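Putative hydrolase (PDB 3D6L) probably hydrolyses the thioester bond of long-chain fatty acyl-CoAs, as a hexameric thioesterase built from hot-dog fold subunits. Local coordinates at residues Glu86-Ala91 / Val105-Val110; Arg2-Pro7 / Ser70-Val75. All blocks are in the same frame, centred on the assembly; numbering follows the deposited sequence.

Contact 1 of 2, residues Glu86-Ala91 / Val105-Val110; sequences EVEVTA and VTSALV
Ser-107 has two carboxylates around its hydroxyl. Ser-107 OG lies 3.0 Å from Glu-86 OE2 and 3.1 Å from Glu-88 OE2. Glu-86 gets there with CG anti to the backbone N (chi1 -176°) and a bend at chi2 (71°), which carry its carboxylate across onto the neighbouring strand. Glu-86 OE1 sits 3.8 Å from Leu-109 CG, the two side chains crossing at about a right angle. Glu-88 also bends at chi2, and its OE1 has a weak hydrogen bond to Asn-104 ND2. Glu-86, Glu-88, Ser-107 and Leu-109 share one face of the hairpin made by strands 82-94 and 100-115, part of the antiparallel hot-dog sheet. The other face carries Val-87, Val-89, Thr-106 and Ala-108; Val-89, Thr-106 and Ala-108 all touch Ile-33 of helix 26-42, the sausage in the bun. Val-87 N gives a nearly straight bond to Ala-108 O (2.7 Å). Further along, Val-105 and Thr-106 both face Val-89 in a classic beta bulge: Val-105 N binds Val-89 O at 2.8 Å, Thr-106 N only weakly at 3.4 Å. The Val-89 and Thr-106 side chains lie side by side, pointing the same way, while Val-89 CG1 meets Val-105 CG1 at 3.7 Å.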
loop_
_atom_site.group_PDB
_atom_site.type_symbol
_atom_site.label_atom_id
_atom_site.label_comp_id
_atom_site.label_asym_id
_atom_site.label_seq_id
_atom_site.Cartn_x
_atom_site.Cartn_y
_atom_site.Cartn_z
ATOM N N GLU A 86 -17.115 -22.162 4.542
ATOM C CA GLU A 86 -17.739 -21.514 3.406
ATOM C C GLU A 86 -17.760 -20.013 3.666
ATOM O O GLU A 86 -18.244 -19.560 4.711
ATOM C CB GLU A 86 -19.155 -22.046 3.148
ATOM C CG GLU A 86 -19.824 -21.460 1.889
ATOM C CD GLU A 86 -19.217 -21.964 0.579
ATOM O OE1 GLU A 86 -18.949 -23.183 0.456
ATOM O OE2 GLU A 86 -19.021 -21.139 -0.344
ATOM N N VAL A 87 -17.226 -19.249 2.719
ATOM C CA VAL A 87 -17.211 -17.800 2.832
ATOM C C VAL A 87 -18.074 -17.209 1.735
ATOM O O VAL A 87 -17.917 -17.543 0.564
ATOM C CB VAL A 87 -15.775 -17.223 2.766
ATOM C CG1 VAL A 87 -15.799 -15.700 2.870
ATOM C CG2 VAL A 87 -14.897 -17.828 3.877
ATOM N N GLU A 88 -18.993 -16.337 2.131
ATOM C CA GLU A 88 -19.859 -15.654 1.192
ATOM C C GLU A 88 -19.615 -14.171 1.310
ATOM O O GLU A 88 -19.623 -13.616 2.410
ATOM C CB GLU A 88 -21.328 -15.957 1.486
ATOM C CG GLU A 88 -21.721 -17.408 1.269
ATOM C CD GLU A 88 -21.799 -17.793 -0.200
ATOM O OE1 GLU A 88 -21.931 -16.889 -1.056
ATOM O OE2 GLU A 88 -21.727 -19.009 -0.496
ATOM N N VAL A 89 -19.401 -13.526 0.172
ATOM C CA VAL A 89 -19.147 -12.100 0.155
ATOM C C VAL A 89 -20.342 -11.371 -0.461
ATOM O O VAL A 89 -20.835 -11.765 -1.523
ATOM C CB VAL A 89 -17.836 -11.774 -0.605
ATOM C CG1 VAL A 89 -17.451 -10.327 -0.415
ATOM C CG2 VAL A 89 -16.706 -12.681 -0.138
ATOM N N THR A 90 -20.810 -10.322 0.222
ATOM C CA THR A 90 -21.875 -9.456 -0.283
ATOM C C THR A 90 -21.362 -8.020 -0.462
ATOM O O THR A 90 -20.595 -7.526 0.364
ATOM C CB THR A 90 -23.098 -9.433 0.668
ATOM O OG1 THR A 90 -22.767 -8.720 1.866
ATOM C CG2 THR A 90 -23.545 -10.849 1.041
ATOM N N ALA A 91 -21.777 -7.359 -1.539
ATOM C CA ALA A 91 -21.465 -5.946 -1.735
ATOM C C ALA A 91 -22.706 -5.089 -1.507
ATOM O O ALA A 91 -23.771 -5.352 -2.069
ATOM C CB ALA A 91 -20.888 -5.697 -3.111
ATOM N N VAL A 105 -21.687 -11.487 -4.128
ATOM C CA VAL A 105 -20.705 -11.041 -5.087
ATOM C C VAL A 105 -19.610 -12.079 -5.345
ATOM O O VAL A 105 -19.131 -12.205 -6.473
ATOM C CB VAL A 105 -20.184 -9.639 -4.679
ATOM C CG1 VAL A 105 -18.960 -9.717 -3.788
ATOM C CG2 VAL A 105 -19.959 -8.781 -5.902
ATOM N N THR A 106 -19.238 -12.830 -4.308
ATOM C CA THR A 106 -18.283 -13.933 -4.444
ATOM C C THR A 106 -18.446 -15.012 -3.360
ATOM O O THR A 106 -19.069 -14.785 -2.330
ATOM C CB THR A 106 -16.767 -13.462 -4.678
ATOM O OG1 THR A 106 -15.857 -14.231 -3.876
ATOM C CG2 THR A 106 -16.562 -12.012 -4.380
ATOM N N SER A 107 -17.875 -16.181 -3.622
ATOM C CA SER A 107 -18.102 -17.369 -2.822
ATOM C C SER A 107 -16.828 -18.209 -2.762
ATOM O O SER A 107 -16.072 -18.250 -3.726
ATOM C CB SER A 107 -19.195 -18.180 -3.491
ATOM O OG SER A 107 -19.527 -19.298 -2.719
ATOM N N ALA A 108 -16.577 -18.879 -1.640
ATOM C CA ALA A 108 -15.396 -19.741 -1.537
ATOM C C ALA A 108 -15.478 -20.765 -0.418
ATOM O O ALA A 108 -16.153 -20.555 0.582
ATOM C CB ALA A 108 -14.112 -18.903 -1.394
ATOM N N LEU A 109 -14.769 -21.872 -0.611
ATOM C CA LEU A 109 -14.613 -22.911 0.400
ATOM C C LEU A 109 -13.136 -22.976 0.767
ATOM O O LEU A 109 -12.316 -23.418 -0.037
ATOM C CB LEU A 109 -15.043 -24.265 -0.168
ATOM C CG LEU A 109 -15.840 -25.280 0.658
ATOM C CD1 LEU A 109 -15.683 -26.672 0.020
ATOM C CD2 LEU A 109 -15.469 -25.299 2.148
ATOM N N VAL A 110 -12.797 -22.538 1.976
ATOM C CA VAL A 110 -11.397 -22.451 2.401
ATOM C C VAL A 110 -11.126 -23.473 3.498
ATOM O O VAL A 110 -11.979 -23.694 4.362
ATOM C CB VAL A 110 -11.039 -21.017 2.938
ATOM C CG1 VAL A 110 -9.540 -20.794 2.908
ATOM C CG2 VAL A 110 -11.744 -19.918 2.134
#

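Contact 2 of 2, residues Arg2-Pro7 / Ser70-Val75; sequences RDMGEP and SCYSKV
Tyr-72 lies between Arg-2 and Pro-7, with Arg-2 CD over one ring face and Pro-7 CB over the opposite one, each offset toward the rim. Arg-2 CD is 4.0 Å from the ring centroid of Tyr-72 and 17° off the normal, a CH-pi contact; the guanidinium beyond it is tilted 35° to the ring. The proline runs side by side with the tyrosine, nearest at Pro-7 CG, 3.6 Å from Tyr-72 CE2. Gly-5 O meets the ring edge, near its plane. Met-4 fills in beside the ring's root: with CG between the backbone N and the carbonyl carbon (chi1 39°), Met-4 CG lies 3.8 Å from Tyr-72 CB, and the bend at chi3 brings Met-4 CE to 3.6 Å from Lys-74 N.

The outer side is looser: Arg-2, Gly-5, Glu-6 and Lys-74 are exposed, against buried Pro-7 and Ser-70. Glu-6 and Pro-7 also pack on Glu-6 of a second subunit. From Pro-7 the chain runs on into strand 9-12, outermost in this chain's hot-dog sheet, Lys-8 and Leu-9 pairing with Cys-71.

One water takes the N-H of Ser-73 and donates to Met-4 O and Glu-6 O. Hydrogen bonding between the two segments thus runs through a single bridging water, which satisfies Ser-73 N, while the direct contact is mostly apolar and CH-pi packing centred on Tyr-72, with Met-4 reaching on to the Lys-74 backbone.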
loop_
_atom_site.group_PDB
_atom_site.type_symbol
_atom_site.label_atom_id
_atom_site.label_comp_id
_atom_site.label_asym_id
_atom_site.label_seq_id
_atom_site.Cartn_x
_atom_site.Cartn_y
_atom_site.Cartn_z
ATOM N N ARG A 2 -28.923 -16.557 3.314
ATOM C CA ARG A 2 -28.123 -15.744 4.281
ATOM C C ARG A 2 -28.792 -15.670 5.663
ATOM O O ARG A 2 -29.966 -15.289 5.799
ATOM C CB ARG A 2 -27.854 -14.325 3.743
ATOM C CG ARG A 2 -26.607 -13.660 4.341
ATOM C CD ARG A 2 -25.423 -13.608 3.341
ATOM N NE ARG A 2 -25.138 -14.891 2.687
ATOM C CZ ARG A 2 -25.347 -15.139 1.393
ATOM N NH1 ARG A 2 -25.060 -16.336 0.891
ATOM N NH2 ARG A 2 -25.837 -14.193 0.589
ATOM N N ASP A 3 -27.998 -16.023 6.675
ATOM C CA ASP A 3 -28.411 -16.210 8.072
ATOM C C ASP A 3 -27.288 -17.001 8.749
ATOM O O ASP A 3 -27.517 -17.787 9.678
ATOM C CB ASP A 3 -29.759 -16.950 8.200
ATOM C CG ASP A 3 -29.837 -18.219 7.332
ATOM O OD1 ASP A 3 -30.716 -18.268 6.432
ATOM O OD2 ASP A 3 -29.026 -19.161 7.544
ATOM N N MET A 4 -26.069 -16.796 8.249
ATOM C CA MET A 4 -24.880 -17.462 8.777
ATOM C C MET A 4 -24.151 -16.540 9.764
ATOM O O MET A 4 -22.922 -16.415 9.743
ATOM C CB MET A 4 -23.969 -17.926 7.626
ATOM C CG MET A 4 -23.869 -16.947 6.445
ATOM S SD MET A 4 -23.459 -17.717 4.853
ATOM C CE MET A 4 -21.798 -18.318 5.152
ATOM N N GLY A 5 -24.938 -15.899 10.628
ATOM C CA GLY A 5 -24.431 -14.962 11.629
ATOM C C GLY A 5 -24.169 -13.582 11.060
ATOM O O GLY A 5 -24.600 -13.266 9.949
ATOM N N GLU A 6 -23.475 -12.755 11.839
ATOM C CA GLU A 6 -23.018 -11.452 11.368
ATOM C C GLU A 6 -21.670 -11.594 10.629
ATOM O O GLU A 6 -20.999 -12.622 10.769
ATOM C CB GLU A 6 -22.973 -10.421 12.521
ATOM C CG GLU A 6 -22.046 -10.739 13.687
ATOM C CD GLU A 6 -21.809 -9.535 14.617
ATOM O OE1 GLU A 6 -22.801 -8.919 15.092
ATOM O OE2 GLU A 6 -20.620 -9.213 14.884
ATOM N N PRO A 7 -21.285 -10.579 9.823
ATOM C CA PRO A 7 -20.052 -10.674 9.041
ATOM C C PRO A 7 -18.814 -10.837 9.909
ATOM O O PRO A 7 -18.737 -10.255 10.998
ATOM C CB PRO A 7 -19.988 -9.326 8.314
ATOM C CG PRO A 7 -21.365 -8.805 8.331
ATOM C CD PRO A 7 -21.976 -9.298 9.589
ATOM N N SER A 70 -19.014 -7.286 2.851
ATOM C CA SER A 70 -19.220 -8.072 4.052
ATOM C C SER A 70 -18.887 -9.518 3.732
ATOM O O SER A 70 -19.333 -10.055 2.720
ATOM C CB SER A 70 -20.662 -7.943 4.535
ATOM O OG SER A 70 -20.916 -6.626 5.005
ATOM N N CYS A 71 -18.079 -10.128 4.592
ATOM C CA CYS A 71 -17.683 -11.515 4.442
ATOM C C CYS A 71 -18.289 -12.330 5.558
ATOM O O CYS A 71 -17.957 -12.141 6.736
ATOM C CB CYS A 71 -16.162 -11.665 4.486
ATOM S SG CYS A 71 -15.270 -10.713 3.261
ATOM N N TYR A 72 -19.170 -13.240 5.164
ATOM C CA TYR A 72 -19.831 -14.153 6.070
ATOM C C TYR A 72 -19.166 -15.512 5.994
ATOM O O TYR A 72 -18.648 -15.901 4.947
ATOM C CB TYR A 72 -21.297 -14.286 5.685
ATOM C CG TYR A 72 -22.063 -12.990 5.751
ATOM C CD1 TYR A 72 -22.087 -12.113 4.661
ATOM C CD2 TYR A 72 -22.772 -12.636 6.909
ATOM C CE1 TYR A 72 -22.800 -10.915 4.721
ATOM C CE2 TYR A 72 -23.495 -11.440 6.977
ATOM C CZ TYR A 72 -23.499 -10.587 5.881
ATOM O OH TYR A 72 -24.208 -9.411 5.942
ATOM N N SER A 73 -19.204 -16.238 7.102
ATOM C CA SER A 73 -18.546 -17.528 7.198
ATOM C C SER A 73 -19.410 -18.576 7.864
ATOM O O SER A 73 -20.136 -18.287 8.820
ATOM C CB SER A 73 -17.252 -17.386 7.972
ATOM O OG SER A 73 -16.422 -16.434 7.334
ATOM N N LYS A 74 -19.342 -19.795 7.335
ATOM C CA LYS A 74 -19.894 -20.947 8.020
ATOM C C LYS A 74 -18.888 -22.097 8.036
ATOM O O LYS A 74 -18.469 -22.591 6.985
ATOM C CB LYS A 74 -21.227 -21.384 7.400
ATOM C CG LYS A 74 -21.918 -22.488 8.203
ATOM C CD LYS A 74 -23.359 -22.705 7.783
ATOM C CE LYS A 74 -23.888 -24.031 8.335
ATOM N NZ LYS A 74 -24.029 -24.038 9.828
ATOM N N VAL A 75 -18.498 -22.510 9.236
ATOM C CA VAL A 75 -17.681 -23.701 9.387
ATOM C C VAL A 75 -18.527 -24.875 8.937
ATOM O O VAL A 75 -19.582 -25.155 9.491
ATOM C CB VAL A 75 -17.184 -23.901 10.821
ATOM C CG1 VAL A 75 -16.355 -25.180 10.924
ATOM C CG2 VAL A 75 -16.367 -22.697 11.260
HETATM O O HOH W 1 -20.577 -14.832 9.216
#

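In the fold
Contacts 1 and 2 sit side by side on one antiparallel sheet, their centres about 9 Å apart, because strand 68-78, which contact 2 uses, is the neighbour of strand 82-94, which contact 1 uses. Backbone bonds join them: Glu-88 O probably accepts from Tyr-72 N, and Glu-86 N probably donates to Lys-74 O. Contact 1 is a buried strand pairing, local in sequence and backed by the helix. Contact 2 is partly buried and brings the N-terminal loop from 63 residues away onto the sheet, with a second subunit nearby. Ladder bonds dominate the first and side-chain packing the second; Arg-2 NH1 packs on Glu-88 CG where the two meet.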